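Local coordinates for protein 4-hydroxy-tetrahydrodipicolinate synthase (Methylacidiphilum fumariolicum SolV, PDB 6T3T) that probably catalyses the condensation of pyruvate with aspartate beta-semialdehyde to 4-hydroxy-tetrahydrodipicolinate, a step of lysine biosynthesis, at residues 27-32 with 64-69; 39-44 with 58-63; 244-249 with 272-277; 9-14 with 261-266. All blocks are in the same frame, centred on the assembly; numbering follows the deposited sequence.

Interactions 1 and 2 share helix 53-67 and lie next to each other, their centres about 11 Å apart: Leu28 of interaction 1 touches both Ile39 and Thr63 of interaction 2. Interaction 4 adjoins both of them, with Ile11 against Leu27 and Ile10 against Pro41, and it ties the end of the first barrel strand to the C-terminal part of the chain. Interaction 3, about 28 Å from interaction 1 between centres, belongs to that C-terminal part. Interactions 2 and 4 border the predicted active site. Thr44 and Thr45 hold the sulfate there, the side chain of Ile11 comes within about 4 Å of that of Thr45, and Asn249 of 244-249 is hydrogen-bonded to Thr45.

Interaction 1. Residues 27-32 with 64-69; sequences LLEHQI and AEIVEK
In Leu28, CG lies anti to the carbonyl carbon (chi1 -75°), which sends the isobutyl group out from helix 21-32, while in Ile66 the methyl CG2 is anti to the backbone N and points back at it from helix 53-67. These are consecutive outer helices of a (beta/alpha)8, or TIM, barrel, and the contact is the apolar seam between them. The two side chains cross at about a right angle. Leu28 CD1 rests 3.8 Å from Ile66 CG2 and equally far from Ile66 CD1, lying against both branches of the isoleucine, and Leu28 CB also touches CG2. The other methyl, Leu28 CD2, turns to Val67, 4.3 Å from its CG2. One helical turn on from Leu28, the stretched side chain of Ile32 brings CD1 to 4.4 Å from Val67 CG2, so Val67 is approached by two residues of the facing helix. Inward, Leu28 also packs on Ile39 of strand 38-40 and Val67 on Ile73 of strand 72-76, which joins the seam to the barrel wall. On the outer side of the contact the carboxylate of Glu29 forms a salt bridge with Arg70. The same arginine is hydrogen-bonded to Ile66 O and Val67 O at the end of helix 53-67, where Glu68 leaves helical geometry with positive phi. A bend of the Glu29 chain at chi2 (-64°) sets its OE2 4.2 Å from Ile66 CG2.

Interaction 2. Residues 39-44 with 58-63; sequences IVPVGT and ELVRLT. With SO4 (sulfate ion), chain E.
Leu59 meets Val42 closely: its CB is 3.4 Å from Val42 CG1, tighter than usual for two carbons, and its CD1 lies against the same methyl. This is the first half of a beta-alpha-beta unit of the TIM barrel, in which helix 53-67 covers strand 38-40 and the loop that follows it. Next along the helix, Val60 presents CG2 to Val42 CG2 (3.6 Å), the two valines crossing at about a right angle, so that the branches of Val42 are divided between neighbouring helix residues. Arg61 faces elsewhere, and its NH2 forms a salt bridge with Glu58 OE1 that lies in the guanidinium plane. One turn after Leu59, Thr63 has OG1 anti to its carbonyl carbon (chi1 -58°), which directs the hydroxyl back to Leu59 O (2.8 Å); Thr63 N reaches that oxygen from the opposite face of its plane. OG1 also touches Pro41 CB (3.8 Å), while Thr63 CG2 packs 4.1 Å from Ile39 CG2. With Thr63 cut back to an alanine, Leu59 O would probably lose its second donor and a gap would open beside Ile39 and Pro41. Beyond Val42 the loop reaches the predicted active site, where Thr44 and Thr45 N bind a sulfate, probably from the crystallisation liquor. Thr44 OG1 is hydrogen-bonded to OH of Tyr107 of the second subunit, its predicted partner in the proton relay.

Interaction 3. Residues 244-249 with 272-277; sequences LMIETN and APLQPQ
The backbones of Glu247 and Leu274 approach to 7.0 Å between CA atoms, the first in an irregular loop and the second just ahead of helix 276-295. Glu247 reaches across with an extended chain (chi2 175°), bringing its carboxylate beside the backbone of 273-275. Its OE2 accepts from Gln275 N at 2.9 Å through the syn lone pair, with an N-H...O angle of 158°, and also from Asn278 ND2. Its OE1 accepts hydrogen bonds from two waters: one, 2.7 Å from Glu247 OE1, goes on to Ala272 O, and the other to Pro273 O. Both carboxylate oxygens are thus held, and the group is fixed in rotation. The contact belongs to the helical C-terminal region that follows the TIM barrel in the DapA family, where it fastens the loop between helices 227-243 and 251-259 to the N-cap residue, Gln275, of helix 276-295. A negative charge at this helix start probably gains some stability from the helix dipole. Glu247 also packs on Ser111 of the second subunit. Leu274 CD2 is in van der Waals contact with Glu247 CD (3.5 Å) and with its CB and CG, the two chains running obliquely past each other. An alanine in place of Glu247 is likely to deprive Gln275 N and Asn278 ND2 of this acceptor and leave the two waters poorly held. Ile246 CG2 meets the same leucine methyl, Leu274 CD2, at 4.2 Å.

Interaction 4. Residues 9-14 with 261-266; sequences AIISPF and GLTDLE
A water molecule is gripped by both Phe14 and Thr263: it donates to Phe14 O (2.9 Å) and accepts from Thr263 OG1. With chi1 at -173°, OG1 of Thr263 is directed at 9-14, where it also lies 3.5 Å from Pro13 CB. The other branch, CG2, meets Ile11 CD1 tip to tip at 3.9 Å. Here the loop after the first strand of the TIM barrel joins the segment linking helices 251-259 and 276-295. Asp264 CB abuts Phe14 O, and its carboxylate is hydrogen-bonded to His15. Beyond the inverse gamma turn centred on Leu265, Glu266 places OE2 3.5 Å from Phe14 CB, where it accepts from Gly17 N. Glu266 O sits at the edge of the Phe14 ring, near its plane, 3.5 Å from CD2. Ser12 O lies over the centre of one ring face, Arg268 makes a cation-pi contact with the ring, and Lys254 NZ is hydrogen-bonded to both Ser12 O and Glu266 O. The two segments form no direct hydrogen bond; polar links run through the water, Lys254 and the bonds of Asp264 and Glu266 to residues just after Phe14, and the two cations probably offset the oxygens gathered round the ring.

Interaction 1. Residues 27-32 with 64-69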
loop_
_atom_site.group_PDB
_atom_site.type_symbol
_atom_site.label_atom_id
_atom_site.label_comp_id
_atom_site.label_asym_id
_atom_site.label_seq_id
_atom_site.Cartn_x
_atom_site.Cartn_y
_atom_site.Cartn_z
ATOM N N LEU A 27 -37.276 10.405 -7.062
ATOM C CA LEU A 27 -35.859 10.465 -7.418
ATOM C C LEU A 27 -35.654 10.144 -8.894
ATOM O O LEU A 27 -34.865 10.808 -9.585
ATOM C CB LEU A 27 -35.057 9.535 -6.504
ATOM C CG LEU A 27 -33.555 9.303 -6.667
ATOM C CD1 LEU A 27 -32.666 10.340 -5.938
ATOM C CD2 LEU A 27 -33.241 7.899 -6.169
ATOM N N LEU A 28 -36.365 9.124 -9.398
ATOM C CA LEU A 28 -36.218 8.741 -10.795
ATOM C C LEU A 28 -36.690 9.855 -11.725
ATOM O O LEU A 28 -36.033 10.153 -12.723
ATOM C CB LEU A 28 -36.963 7.431 -11.044
ATOM C CG LEU A 28 -36.220 6.231 -10.465
ATOM C CD1 LEU A 28 -37.043 4.939 -10.556
ATOM C CD2 LEU A 28 -34.907 6.090 -11.201
ATOM N N GLU A 29 -37.816 10.494 -11.404
ATOM C CA GLU A 29 -38.293 11.606 -12.224
ATOM C C GLU A 29 -37.304 12.765 -12.221
ATOM O O GLU A 29 -37.089 13.403 -13.254
ATOM C CB GLU A 29 -39.663 12.074 -11.748
ATOM C CG GLU A 29 -40.770 11.023 -11.926
ATOM C CD GLU A 29 -41.054 10.653 -13.397
ATOM O OE1 GLU A 29 -40.661 11.402 -14.327
ATOM O OE2 GLU A 29 -41.709 9.610 -13.622
ATOM N N HIS A 30 -36.723 13.081 -11.062
ATOM C CA HIS A 30 -35.741 14.165 -11.016
ATOM C C HIS A 30 -34.544 13.847 -11.912
ATOM O O HIS A 30 -33.995 14.746 -12.561
ATOM C CB HIS A 30 -35.313 14.430 -9.558
ATOM C CG HIS A 30 -34.587 15.734 -9.359
ATOM N ND1 HIS A 30 -35.124 16.957 -9.722
ATOM C CD2 HIS A 30 -33.367 16.007 -8.827
ATOM C CE1 HIS A 30 -34.264 17.918 -9.433
ATOM N NE2 HIS A 30 -33.187 17.370 -8.901
ATOM N N GLN A 31 -34.147 12.563 -11.987
ATOM C CA GLN A 31 -33.061 12.177 -12.890
ATOM C C GLN A 31 -33.457 12.410 -14.352
ATOM O O GLN A 31 -32.722 13.055 -15.108
ATOM C CB GLN A 31 -32.657 10.711 -12.672
ATOM C CG GLN A 31 -32.089 10.361 -11.253
ATOM C CD GLN A 31 -30.860 11.192 -10.908
ATOM O OE1 GLN A 31 -29.844 11.138 -11.607
ATOM N NE2 GLN A 31 -30.979 12.028 -9.886
ATOM N N ILE A 32 -34.624 11.895 -14.757
ATOM C CA ILE A 32 -35.080 11.994 -16.148
ATOM C C ILE A 32 -35.207 13.450 -16.582
ATOM O O ILE A 32 -35.006 13.786 -17.754
ATOM C CB ILE A 32 -36.427 11.260 -16.309
ATOM C CG1 ILE A 32 -36.253 9.761 -16.103
ATOM C CG2 ILE A 32 -37.081 11.595 -17.668
ATOM C CD1 ILE A 32 -37.561 9.043 -15.837
ATOM N N ALA A 64 -37.639 -0.130 -13.738
ATOM C CA ALA A 64 -38.059 -0.303 -15.127
ATOM C C ALA A 64 -39.466 0.209 -15.326
ATOM O O ALA A 64 -39.743 0.906 -16.305
ATOM C CB ALA A 64 -37.965 -1.765 -15.570
ATOM N N GLU A 65 -40.376 -0.118 -14.400
ATOM C CA GLU A 65 -41.754 0.330 -14.554
ATOM C C GLU A 65 -41.857 1.845 -14.530
ATOM O O GLU A 65 -42.525 2.428 -15.391
ATOM C CB GLU A 65 -42.630 -0.254 -13.460
ATOM C CG GLU A 65 -42.999 -1.669 -13.751
ATOM C CD GLU A 65 -43.444 -2.373 -12.515
ATOM O OE1 GLU A 65 -43.571 -3.610 -12.570
ATOM O OE2 GLU A 65 -43.679 -1.685 -11.499
ATOM N N ILE A 66 -41.161 2.499 -13.584
ATOM C CA ILE A 66 -41.237 3.960 -13.467
ATOM C C ILE A 66 -40.609 4.632 -14.678
ATOM O O ILE A 66 -41.217 5.510 -15.294
ATOM C CB ILE A 66 -40.569 4.443 -12.163
ATOM C CG1 ILE A 66 -41.429 4.084 -10.946
ATOM C CG2 ILE A 66 -40.313 5.944 -12.210
ATOM C CD1 ILE A 66 -40.583 3.698 -9.715
ATOM N N VAL A 67 -39.415 4.182 -15.070
ATOM C CA VAL A 67 -38.667 4.825 -16.142
ATOM C C VAL A 67 -39.374 4.623 -17.466
ATOM O O VAL A 67 -39.361 5.518 -18.318
ATOM C CB VAL A 67 -37.216 4.298 -16.178
ATOM C CG1 VAL A 67 -36.498 4.721 -17.470
ATOM C CG2 VAL A 67 -36.441 4.835 -14.988
ATOM N N GLU A 68 -40.017 3.466 -17.663
ATOM C CA GLU A 68 -40.746 3.167 -18.910
ATOM C C GLU A 68 -39.947 3.564 -20.152
ATOM O O GLU A 68 -40.452 4.237 -21.063
ATOM C CB GLU A 68 -42.120 3.865 -18.917
ATOM C CG GLU A 68 -43.215 3.228 -19.829
ATOM C CD GLU A 68 -44.596 3.885 -19.670
ATOM O OE1 GLU A 68 -45.412 3.917 -20.627
ATOM O OE2 GLU A 68 -44.866 4.411 -18.576
ATOM N N LYS A 69 -38.689 3.125 -20.178
ATOM C CA LYS A 69 -37.774 3.214 -21.311
ATOM C C LYS A 69 -37.394 4.641 -21.699
ATOM O O LYS A 69 -36.792 4.839 -22.751
ATOM C CB LYS A 69 -38.340 2.476 -22.534
ATOM C CG LYS A 69 -38.514 0.984 -22.290
ATOM C CD LYS A 69 -37.371 0.204 -22.911
ATOM C CE LYS A 69 -37.754 -0.280 -24.320
ATOM N NZ LYS A 69 -36.650 -1.099 -24.921
#

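Interaction 2. Residues 39-44 with 58-63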
loop_
_atom_site.group_PDB
_atom_site.type_symbol
_atom_site.label_atom_id
_atom_site.label_comp_id
_atom_site.label_asym_id
_atom_site.label_seq_id
_atom_site.Cartn_x
_atom_site.Cartn_y
_atom_site.Cartn_z
ATOM N N ILE A 39 -29.759 4.853 -15.604
ATOM C CA ILE A 39 -29.841 4.553 -14.180
ATOM C C ILE A 39 -29.158 3.214 -13.918
ATOM O O ILE A 39 -29.322 2.262 -14.688
ATOM C CB ILE A 39 -31.321 4.509 -13.715
ATOM C CG1 ILE A 39 -32.049 5.817 -14.067
ATOM C CG2 ILE A 39 -31.433 4.199 -12.212
ATOM C CD1 ILE A 39 -31.619 7.025 -13.236
ATOM N N VAL A 40 -28.400 3.136 -12.830
ATOM C CA VAL A 40 -27.872 1.872 -12.324
ATOM C C VAL A 40 -28.553 1.570 -10.994
ATOM O O VAL A 40 -28.126 2.074 -9.951
ATOM C CB VAL A 40 -26.355 1.926 -12.151
ATOM C CG1 VAL A 40 -25.882 0.669 -11.470
ATOM C CG2 VAL A 40 -25.689 2.109 -13.479
ATOM N N PRO A 41 -29.624 0.795 -10.980
ATOM C CA PRO A 41 -30.251 0.440 -9.708
ATOM C C PRO A 41 -29.513 -0.709 -9.053
ATOM O O PRO A 41 -28.884 -1.527 -9.725
ATOM C CB PRO A 41 -31.672 0.033 -10.117
ATOM C CG PRO A 41 -31.477 -0.565 -11.507
ATOM C CD PRO A 41 -30.276 0.141 -12.132
ATOM N N VAL A 42 -29.603 -0.749 -7.723
ATOM C CA VAL A 42 -29.118 -1.818 -6.844
ATOM C C VAL A 42 -27.667 -2.215 -7.103
ATOM O O VAL A 42 -27.339 -3.409 -7.186
ATOM C CB VAL A 42 -30.057 -3.052 -6.903
ATOM C CG1 VAL A 42 -31.468 -2.626 -6.571
ATOM C CG2 VAL A 42 -30.041 -3.774 -8.259
ATOM N N GLY A 43 -26.787 -1.220 -7.161
ATOM C CA GLY A 43 -25.354 -1.421 -7.018
ATOM C C GLY A 43 -24.941 -1.199 -5.577
ATOM O O GLY A 43 -25.748 -1.347 -4.660
ATOM N N THR A 44 -23.671 -0.802 -5.377
ATOM C CA THR A 44 -23.184 -0.479 -4.027
ATOM C C THR A 44 -23.972 0.674 -3.426
ATOM O O THR A 44 -24.372 0.646 -2.251
ATOM C CB THR A 44 -21.701 -0.077 -4.051
ATOM O OG1 THR A 44 -20.983 -0.828 -5.031
ATOM C CG2 THR A 44 -21.081 -0.304 -2.713
ATOM N N GLU A 58 -37.345 -6.573 -6.950
ATOM C CA GLU A 58 -38.393 -5.551 -6.951
ATOM C C GLU A 58 -37.859 -4.150 -7.253
ATOM O O GLU A 58 -38.530 -3.364 -7.930
ATOM C CB GLU A 58 -39.128 -5.542 -5.613
ATOM C CG GLU A 58 -40.376 -4.674 -5.620
ATOM C CD GLU A 58 -41.438 -5.169 -6.613
ATOM O OE1 GLU A 58 -41.432 -6.373 -6.975
ATOM O OE2 GLU A 58 -42.288 -4.352 -7.024
ATOM N N LEU A 59 -36.683 -3.800 -6.739
ATOM C CA LEU A 59 -36.133 -2.479 -7.040
ATOM C C LEU A 59 -35.838 -2.349 -8.524
ATOM O O LEU A 59 -36.134 -1.311 -9.138
ATOM C CB LEU A 59 -34.859 -2.231 -6.227
ATOM C CG LEU A 59 -35.013 -1.537 -4.868
ATOM C CD1 LEU A 59 -33.871 -1.924 -3.948
ATOM C CD2 LEU A 59 -35.090 0.001 -5.007
ATOM N N VAL A 60 -35.335 -3.426 -9.139
ATOM C CA VAL A 60 -35.063 -3.366 -10.569
ATOM C C VAL A 60 -36.362 -3.270 -11.356
ATOM O O VAL A 60 -36.471 -2.490 -12.312
ATOM C CB VAL A 60 -34.227 -4.574 -11.006
ATOM C CG1 VAL A 60 -34.051 -4.575 -12.551
ATOM C CG2 VAL A 60 -32.913 -4.523 -10.298
ATOM N N ARG A 61 -37.380 -4.014 -10.934
ATOM C CA ARG A 61 -38.664 -3.968 -11.622
ATOM C C ARG A 61 -39.313 -2.600 -11.484
ATOM O O ARG A 61 -39.849 -2.062 -12.460
ATOM C CB ARG A 61 -39.596 -5.060 -11.094
ATOM C CG ARG A 61 -40.795 -5.321 -11.995
ATOM C CD ARG A 61 -41.336 -6.704 -11.728
ATOM N NE ARG A 61 -41.133 -7.031 -10.328
ATOM C CZ ARG A 61 -40.798 -8.238 -9.876
ATOM N NH1 ARG A 61 -40.592 -9.243 -10.730
ATOM N NH2 ARG A 61 -40.637 -8.417 -8.568
ATOM N N LEU A 62 -39.312 -2.044 -10.267
ATOM C CA LEU A 62 -39.906 -0.728 -10.051
ATOM C C LEU A 62 -39.219 0.329 -10.891
ATOM O O LEU A 62 -39.881 1.193 -11.475
ATOM C CB LEU A 62 -39.796 -0.336 -8.587
ATOM C CG LEU A 62 -40.805 -0.985 -7.670
ATOM C CD1 LEU A 62 -40.292 -0.863 -6.237
ATOM C CD2 LEU A 62 -42.164 -0.322 -7.858
ATOM N N THR A 63 -37.883 0.286 -10.936
ATOM C CA THR A 63 -37.125 1.217 -11.755
ATOM C C THR A 63 -37.537 1.100 -13.220
ATOM O O THR A 63 -37.791 2.109 -13.877
ATOM C CB THR A 63 -35.621 0.980 -11.578
ATOM O OG1 THR A 63 -35.265 1.117 -10.192
ATOM C CG2 THR A 63 -34.814 1.975 -12.414
HETATM S S SO4 E . -22.396 1.371 -7.553
HETATM O O1 SO4 E . -23.563 1.836 -6.797
HETATM O O2 SO4 E . -22.706 1.116 -8.952
HETATM O O3 SO4 E . -21.964 0.078 -7.034
HETATM O O4 SO4 E . -21.372 2.400 -7.455
#

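Interaction 3. Residues 244-249 with 272-277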
loop_
_atom_site.group_PDB
_atom_site.type_symbol
_atom_site.label_atom_id
_atom_site.label_comp_id
_atom_site.label_asym_id
_atom_site.label_seq_id
_atom_site.Cartn_x
_atom_site.Cartn_y
_atom_site.Cartn_z
ATOM N N LEU A 244 -18.673 13.239 -0.392
ATOM C CA LEU A 244 -19.554 12.088 -0.600
ATOM C C LEU A 244 -18.849 10.767 -0.345
ATOM O O LEU A 244 -19.512 9.718 -0.403
ATOM C CB LEU A 244 -20.109 12.101 -2.016
ATOM C CG LEU A 244 -21.181 13.181 -2.214
ATOM C CD1 LEU A 244 -21.662 13.142 -3.651
ATOM C CD2 LEU A 244 -22.339 12.977 -1.237
ATOM N N MET A 245 -17.525 10.802 -0.085
ATOM C CA MET A 245 -16.754 9.644 0.368
ATOM C C MET A 245 -16.154 9.842 1.762
ATOM O O MET A 245 -15.230 9.118 2.128
ATOM C CB MET A 245 -15.619 9.328 -0.616
ATOM C CG MET A 245 -16.062 8.596 -1.848
ATOM S SD MET A 245 -14.705 8.197 -3.011
ATOM C CE MET A 245 -14.202 9.827 -3.469
ATOM N N ILE A 246 -16.675 10.782 2.555
ATOM C CA ILE A 246 -16.095 11.065 3.870
ATOM C C ILE A 246 -16.160 9.829 4.768
ATOM O O ILE A 246 -15.280 9.611 5.607
ATOM C CB ILE A 246 -16.787 12.293 4.502
ATOM C CG1 ILE A 246 -16.008 12.822 5.707
ATOM C CG2 ILE A 246 -18.235 11.982 4.877
ATOM C CD1 ILE A 246 -16.390 14.256 6.075
ATOM N N GLU A 247 -17.221 9.031 4.636
ATOM C CA GLU A 247 -17.285 7.634 5.046
ATOM C C GLU A 247 -17.850 6.863 3.855
ATOM O O GLU A 247 -18.190 7.458 2.828
ATOM C CB GLU A 247 -18.121 7.443 6.327
ATOM C CG GLU A 247 -17.604 8.284 7.524
ATOM C CD GLU A 247 -18.479 8.203 8.768
ATOM O OE1 GLU A 247 -19.159 7.170 8.981
ATOM O OE2 GLU A 247 -18.513 9.199 9.532
ATOM N N THR A 248 -17.954 5.538 3.984
ATOM C CA THR A 248 -18.261 4.695 2.830
ATOM C C THR A 248 -19.612 5.023 2.190
ATOM O O THR A 248 -20.650 5.072 2.860
ATOM C CB THR A 248 -18.215 3.213 3.211
ATOM O OG1 THR A 248 -18.369 2.423 2.020
ATOM C CG2 THR A 248 -19.325 2.846 4.192
ATOM N N ASN A 249 -19.565 5.298 0.891
ATOM C CA ASN A 249 -20.753 5.365 0.062
ATOM C C ASN A 249 -21.602 4.112 0.283
ATOM O O ASN A 249 -21.057 3.010 0.310
ATOM C CB ASN A 249 -20.316 5.486 -1.399
ATOM C CG ASN A 249 -21.480 5.511 -2.352
ATOM O OD1 ASN A 249 -22.341 6.386 -2.288
ATOM N ND2 ASN A 249 -21.536 4.528 -3.220
ATOM N N ALA A 272 -23.946 2.385 9.063
ATOM C CA ALA A 272 -24.362 3.192 10.201
ATOM C C ALA A 272 -24.234 4.661 9.829
ATOM O O ALA A 272 -23.475 5.008 8.916
ATOM C CB ALA A 272 -23.519 2.897 11.450
ATOM N N PRO A 273 -24.969 5.546 10.512
ATOM C CA PRO A 273 -24.898 6.987 10.203
ATOM C C PRO A 273 -23.509 7.562 10.427
ATOM O O PRO A 273 -22.680 6.997 11.136
ATOM C CB PRO A 273 -25.894 7.612 11.185
ATOM C CG PRO A 273 -26.841 6.479 11.549
ATOM C CD PRO A 273 -25.982 5.245 11.542
ATOM N N LEU A 274 -23.276 8.725 9.821
ATOM C CA LEU A 274 -21.982 9.395 9.907
ATOM C C LEU A 274 -21.640 9.778 11.345
ATOM O O LEU A 274 -22.513 10.081 12.157
ATOM C CB LEU A 274 -21.977 10.659 9.051
ATOM C CG LEU A 274 -22.206 10.491 7.552
ATOM C CD1 LEU A 274 -22.327 11.863 6.907
ATOM C CD2 LEU A 274 -21.045 9.719 6.947
ATOM N N GLN A 275 -20.348 9.780 11.645
ATOM C CA GLN A 275 -19.882 10.403 12.878
ATOM C C GLN A 275 -20.199 11.898 12.840
ATOM O O GLN A 275 -20.153 12.508 11.771
ATOM C CB GLN A 275 -18.376 10.185 13.049
ATOM C CG GLN A 275 -18.009 8.741 13.287
ATOM C CD GLN A 275 -18.581 8.217 14.596
ATOM O OE1 GLN A 275 -18.266 8.733 15.680
ATOM N NE2 GLN A 275 -19.458 7.218 14.502
ATOM N N PRO A 276 -20.518 12.512 13.990
ATOM C CA PRO A 276 -21.082 13.880 13.956
ATOM C C PRO A 276 -20.212 14.905 13.253
ATOM O O PRO A 276 -20.739 15.779 12.559
ATOM C CB PRO A 276 -21.271 14.230 15.451
ATOM C CG PRO A 276 -20.637 13.104 16.232
ATOM C CD PRO A 276 -20.638 11.907 15.326
ATOM N N GLN A 277 -18.891 14.818 13.400
ATOM C CA GLN A 277 -18.028 15.778 12.728
ATOM C C GLN A 277 -18.097 15.637 11.221
ATOM O O GLN A 277 -17.956 16.638 10.505
ATOM C CB GLN A 277 -16.582 15.619 13.203
ATOM C CG GLN A 277 -15.899 14.331 12.709
ATOM C CD GLN A 277 -16.030 13.137 13.667
ATOM O OE1 GLN A 277 -16.930 13.083 14.543
ATOM N NE2 GLN A 277 -15.113 12.168 13.511
HETATM O O HOH W 1 -20.989 5.603 7.790
HETATM O O HOH W 2 -19.770 6.109 11.188
#

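Interaction 4. Residues 9-14 with 261-266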
loop_
_atom_site.group_PDB
_atom_site.type_symbol
_atom_site.label_atom_id
_atom_site.label_comp_id
_atom_site.label_asym_id
_atom_site.label_seq_id
_atom_site.Cartn_x
_atom_site.Cartn_y
_atom_site.Cartn_z
ATOM N N ALA A 9 -25.924 5.884 -10.238
ATOM C CA ALA A 9 -26.070 4.765 -9.307
ATOM C C ALA A 9 -26.983 5.248 -8.183
ATOM O O ALA A 9 -26.564 6.013 -7.313
ATOM C CB ALA A 9 -24.712 4.301 -8.776
ATOM N N ILE A 10 -28.259 4.869 -8.245
ATOM C CA ILE A 10 -29.251 5.412 -7.329
ATOM C C ILE A 10 -29.181 4.705 -5.989
ATOM O O ILE A 10 -28.906 3.496 -5.910
ATOM C CB ILE A 10 -30.667 5.297 -7.923
ATOM C CG1 ILE A 10 -30.960 3.839 -8.330
ATOM C CG2 ILE A 10 -30.820 6.223 -9.075
ATOM C CD1 ILE A 10 -32.429 3.564 -8.350
ATOM N N ILE A 11 -29.465 5.467 -4.925
ATOM C CA ILE A 11 -29.762 4.862 -3.617
ATOM C C ILE A 11 -30.998 3.954 -3.738
ATOM O O ILE A 11 -31.823 4.104 -4.640
ATOM C CB ILE A 11 -29.998 5.955 -2.562
ATOM C CG1 ILE A 11 -31.137 6.877 -3.002
ATOM C CG2 ILE A 11 -28.750 6.822 -2.344
ATOM C CD1 ILE A 11 -31.858 7.567 -1.841
ATOM N N SER A 12 -31.146 3.033 -2.788
ATOM C CA SER A 12 -32.390 2.293 -2.634
ATOM C C SER A 12 -33.126 2.997 -1.505
ATOM O O SER A 12 -32.722 2.866 -0.339
ATOM C CB SER A 12 -32.161 0.816 -2.290
ATOM O OG SER A 12 -31.590 0.116 -3.365
ATOM N N PRO A 13 -34.160 3.798 -1.782
ATOM C CA PRO A 13 -34.818 4.525 -0.691
ATOM C C PRO A 13 -35.609 3.559 0.179
ATOM O O PRO A 13 -36.287 2.664 -0.326
ATOM C CB PRO A 13 -35.717 5.539 -1.412
ATOM C CG PRO A 13 -35.897 5.014 -2.778
ATOM C CD PRO A 13 -34.639 4.238 -3.105
ATOM N N PHE A 14 -35.420 3.678 1.494
ATOM C CA PHE A 14 -36.125 2.856 2.462
ATOM C C PHE A 14 -37.035 3.712 3.322
ATOM O O PHE A 14 -36.649 4.805 3.756
ATOM C CB PHE A 14 -35.149 2.126 3.386
ATOM C CG PHE A 14 -34.238 1.182 2.688
ATOM C CD1 PHE A 14 -34.702 0.370 1.670
ATOM C CD2 PHE A 14 -32.901 1.096 3.062
ATOM C CE1 PHE A 14 -33.842 -0.525 1.052
ATOM C CE2 PHE A 14 -32.046 0.216 2.436
ATOM C CZ PHE A 14 -32.519 -0.592 1.425
ATOM N N GLY A 261 -34.832 16.242 2.581
ATOM C CA GLY A 261 -36.177 15.714 2.726
ATOM C C GLY A 261 -36.587 14.763 1.634
ATOM O O GLY A 261 -37.774 14.601 1.384
ATOM N N LEU A 262 -35.631 14.148 0.946
ATOM C CA LEU A 262 -35.917 13.393 -0.260
ATOM C C LEU A 262 -36.006 11.897 -0.005
ATOM O O LEU A 262 -36.519 11.164 -0.852
ATOM C CB LEU A 262 -34.850 13.678 -1.319
ATOM C CG LEU A 262 -34.938 15.142 -1.776
ATOM C CD1 LEU A 262 -33.901 15.473 -2.827
ATOM C CD2 LEU A 262 -36.356 15.451 -2.279
ATOM N N THR A 263 -35.494 11.435 1.131
ATOM C CA THR A 263 -35.574 10.040 1.512
ATOM C C THR A 263 -35.431 9.993 3.029
ATOM O O THR A 263 -35.076 10.991 3.657
ATOM C CB THR A 263 -34.509 9.202 0.773
ATOM O OG1 THR A 263 -34.715 7.803 1.033
ATOM C CG2 THR A 263 -33.102 9.614 1.198
ATOM N N ASP A 264 -35.809 8.862 3.624
ATOM C CA ASP A 264 -35.497 8.614 5.026
ATOM C C ASP A 264 -34.029 8.245 5.186
ATOM O O ASP A 264 -33.473 7.485 4.389
ATOM C CB ASP A 264 -36.345 7.478 5.591
ATOM C CG ASP A 264 -37.790 7.835 5.682
ATOM O OD1 ASP A 264 -38.141 8.969 5.300
ATOM O OD2 ASP A 264 -38.567 6.986 6.153
ATOM N N LEU A 265 -33.404 8.761 6.241
ATOM C CA LEU A 265 -32.057 8.309 6.566
ATOM C C LEU A 265 -32.209 6.969 7.279
ATOM O O LEU A 265 -32.148 6.860 8.505
ATOM C CB LEU A 265 -31.294 9.326 7.398
ATOM C CG LEU A 265 -29.864 8.868 7.702
ATOM C CD1 LEU A 265 -29.283 8.127 6.507
ATOM C CD2 LEU A 265 -29.017 10.056 8.043
ATOM N N GLU A 266 -32.550 5.968 6.486
ATOM C CA GLU A 266 -32.610 4.578 6.917
ATOM C C GLU A 266 -31.495 3.818 6.215
ATOM O O GLU A 266 -31.502 3.690 4.987
ATOM C CB GLU A 266 -33.957 3.955 6.594
ATOM C CG GLU A 266 -34.475 3.050 7.662
ATOM C CD GLU A 266 -35.893 2.632 7.402
ATOM O OE1 GLU A 266 -36.785 3.290 7.955
ATOM O OE2 GLU A 266 -36.113 1.623 6.699
HETATM O O HOH W 3 -36.960 6.825 1.676
#